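Local coordinates for Ras-interacting protein 1 (Homo sapiens, PDB 5KHO), which regulates GTPase signalling, cell architecture and adhesion in endothelial cells during blood vessel formation, and is represented here by its Ras-associating domain, at residues B[39-43]-B[44-48]. Residues are numbered along the deposited sequence; the frame is centred on the assembly and turned at random.
Sequences ARSTA and RELVA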
ATOM      1  N   ALA B  39      14.850 -10.345  -2.887  1.00 98.32           N
ATOM      2  CA  ALA B  39      14.640  -9.275  -1.904  1.00 98.57           C
ATOM      3  C   ALA B  39      15.608  -8.105  -2.123  1.00100.27           C
ATOM      4  O   ALA B  39      15.369  -6.996  -1.639  1.00106.14           O
ATOM      5  CB  ALA B  39      14.754  -9.809  -0.487  1.00 97.68           C
ATOM      6  N   ARG B  40      16.688  -8.362  -2.865  1.00101.12           N
ATOM      7  CA  ARG B  40      17.733  -7.370  -3.145  1.00101.31           C
ATOM      8  C   ARG B  40      17.639  -6.725  -4.534  1.00 97.51           C
ATOM      9  O   ARG B  40      18.279  -5.696  -4.787  1.00 97.28           O
ATOM     10  CB  ARG B  40      19.120  -7.989  -2.945  1.00108.84           C
ATOM     11  CG  ARG B  40      19.698  -7.811  -1.546  1.00113.99           C
ATOM     12  CD  ARG B  40      20.662  -8.932  -1.150  1.00127.73           C
ATOM     13  NE  ARG B  40      21.538  -9.405  -2.238  1.00140.68           N
ATOM     14  CZ  ARG B  40      22.637  -8.790  -2.689  1.00142.78           C
ATOM     15  NH1 ARG B  40      23.331  -9.337  -3.676  1.00141.64           N
ATOM     16  NH2 ARG B  40      23.049  -7.633  -2.175  1.00147.36           N
ATOM     17  N   SER B  41      16.852  -7.329  -5.424  1.00 92.81           N
ATOM     18  CA  SER B  41      16.606  -6.782  -6.760  1.00 83.40           C
ATOM     19  C   SER B  41      16.108  -5.341  -6.657  1.00 80.22           C
ATOM     20  O   SER B  41      15.176  -5.059  -5.896  1.00 72.96           O
ATOM     21  CB  SER B  41      15.596  -7.650  -7.512  1.00 81.38           C
ATOM     22  OG  SER B  41      16.178  -8.876  -7.904  1.00 74.98           O
ATOM     23  N   THR B  42      16.769  -4.441  -7.390  1.00 80.45           N
ATOM     24  CA  THR B  42      16.404  -3.011  -7.436  1.00 79.65           C
ATOM     25  C   THR B  42      15.454  -2.729  -8.592  1.00 77.04           C
ATOM     26  O   THR B  42      15.379  -3.515  -9.537  1.00 81.28           O
ATOM     27  CB  THR B  42      17.631  -2.077  -7.583  1.00 81.21           C
ATOM     28  OG1 THR B  42      18.220  -2.253  -8.875  1.00 88.34           O
ATOM     29  CG2 THR B  42      18.681  -2.317  -6.487  1.00 77.83           C
ATOM     30  N   ALA B  43      14.733  -1.609  -8.508  1.00 79.17           N
ATOM     31  CA  ALA B  43      13.826  -1.161  -9.572  1.00 77.15           C
ATOM     32  C   ALA B  43      14.532  -0.990 -10.923  1.00 84.59           C
ATOM     33  O   ALA B  43      14.001  -1.423 -11.944  1.00 80.91           O
ATOM     34  CB  ALA B  43      13.133   0.125  -9.170  1.00 68.35           C
ATOM     35  N   ARG B  44      15.729  -0.384 -10.919  1.00 94.16           N
ATOM     36  CA  ARG B  44      16.490  -0.125 -12.157  1.00 94.90           C
ATOM     37  C   ARG B  44      16.936  -1.426 -12.834  1.00 94.85           C
ATOM     38  O   ARG B  44      16.868  -1.546 -14.065  1.00 96.09           O
ATOM     39  CB  ARG B  44      17.690   0.800 -11.910  1.00 98.34           C
ATOM     40  CG  ARG B  44      18.037   1.687 -13.104  1.00100.50           C
ATOM     41  CD  ARG B  44      19.537   1.850 -13.282  1.00103.01           C
ATOM     42  NE  ARG B  44      19.875   2.814 -14.333  1.00108.56           N
ATOM     43  CZ  ARG B  44      21.042   2.861 -14.983  1.00115.31           C
ATOM     44  NH1 ARG B  44      22.012   1.992 -14.714  1.00117.92           N
ATOM     45  NH2 ARG B  44      21.245   3.784 -15.918  1.00115.29           N
ATOM     46  N   GLU B  45      17.370  -2.391 -12.021  1.00 88.44           N
ATOM     47  CA  GLU B  45      17.653  -3.743 -12.489  1.00 93.60           C
ATOM     48  C   GLU B  45      16.452  -4.363 -13.199  1.00 94.82           C
ATOM     49  O   GLU B  45      16.610  -4.987 -14.249  1.00103.85           O
ATOM     50  CB  GLU B  45      18.081  -4.641 -11.332  1.00100.61           C
ATOM     51  CG  GLU B  45      19.553  -4.549 -10.968  1.00112.58           C
ATOM     52  CD  GLU B  45      19.886  -5.244  -9.657  1.00125.95           C
ATOM     53  OE1 GLU B  45      19.025  -5.971  -9.105  1.00132.68           O
ATOM     54  OE2 GLU B  45      21.023  -5.061  -9.172  1.00134.57           O
ATOM     55  N   LEU B  46      15.259  -4.181 -12.636  1.00 90.49           N
ATOM     56  CA  LEU B  46      14.055  -4.771 -13.218  1.00 90.27           C
ATOM     57  C   LEU B  46      13.539  -4.022 -14.443  1.00 88.80           C
ATOM     58  O   LEU B  46      12.957  -4.645 -15.327  1.00 93.52           O
ATOM     59  CB  LEU B  46      12.953  -4.975 -12.170  1.00 89.96           C
ATOM     60  CG  LEU B  46      13.241  -5.872 -10.956  1.00 92.76           C
ATOM     61  CD1 LEU B  46      11.938  -6.088 -10.217  1.00 99.04           C
ATOM     62  CD2 LEU B  46      13.874  -7.220 -11.296  1.00 92.39           C
ATOM     63  N   VAL B  47      13.763  -2.706 -14.502  1.00 86.33           N
ATOM     64  CA  VAL B  47      13.436  -1.908 -15.694  1.00 87.11           C
ATOM     65  C   VAL B  47      14.282  -2.404 -16.873  1.00 89.96           C
ATOM     66  O   VAL B  47      13.759  -2.624 -17.978  1.00 93.41           O
ATOM     67  CB  VAL B  47      13.586  -0.378 -15.453  1.00 86.68           C
ATOM     68  CG1 VAL B  47      13.442   0.417 -16.742  1.00 83.50           C
ATOM     69  CG2 VAL B  47      12.543   0.117 -14.462  1.00 87.65           C
ATOM     70  N   ALA B  48      15.571  -2.620 -16.607  1.00 90.33           N
ATOM     71  CA  ALA B  48      16.508  -3.169 -17.591  1.00 91.92           C
ATOM     72  C   ALA B  48      16.111  -4.550 -18.149  1.00 90.27           C
ATOM     73  O   ALA B  48      16.149  -4.737 -19.366  1.00 94.19           O
ATOM     74  CB  ALA B  48      17.920  -3.191 -17.026  1.00 97.43           C
TER
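Thr42 and Glu45 close a capping box over the first turn of helix 43-54, their side chains crossing at about a right angle. With chi1 at 68°, OG1 of Thr42 stands between its own backbone N and carbonyl carbon, which turns it to the helix start, where it accepts from Glu45 N at 3.3 Å. The return bond runs from Thr42 N to Glu45 OE1 (3.2 Å) and is nearly straight, although the donor lies well above the carboxylate plane. Glu45 CG, anti to its own carbonyl carbon (chi1 -84°), lies 3.4 Å from Thr42 OG1, and the extended chain beyond it carries OE1 back to Thr42 N. Replacing Thr42 by alanine removes OG1, which would probably leave Glu45 N without its capping acceptor and Glu45 CG without the hydroxyl beside it. Behind the cap, regular helical bonding begins with Leu46 N to Thr42 O (3.2 Å) and Val47 N to Ala43 O (2.9 Å). The helix start follows the loop after strand 30-36 in the ubiquitin-like Ras-associating domain. Arg44 leads away to a salt bridge with Asp71, while Leu46 and Val47 pack on Leu75 of strand 73-80, and Leu46 also touches Pro106 of helix 106-112.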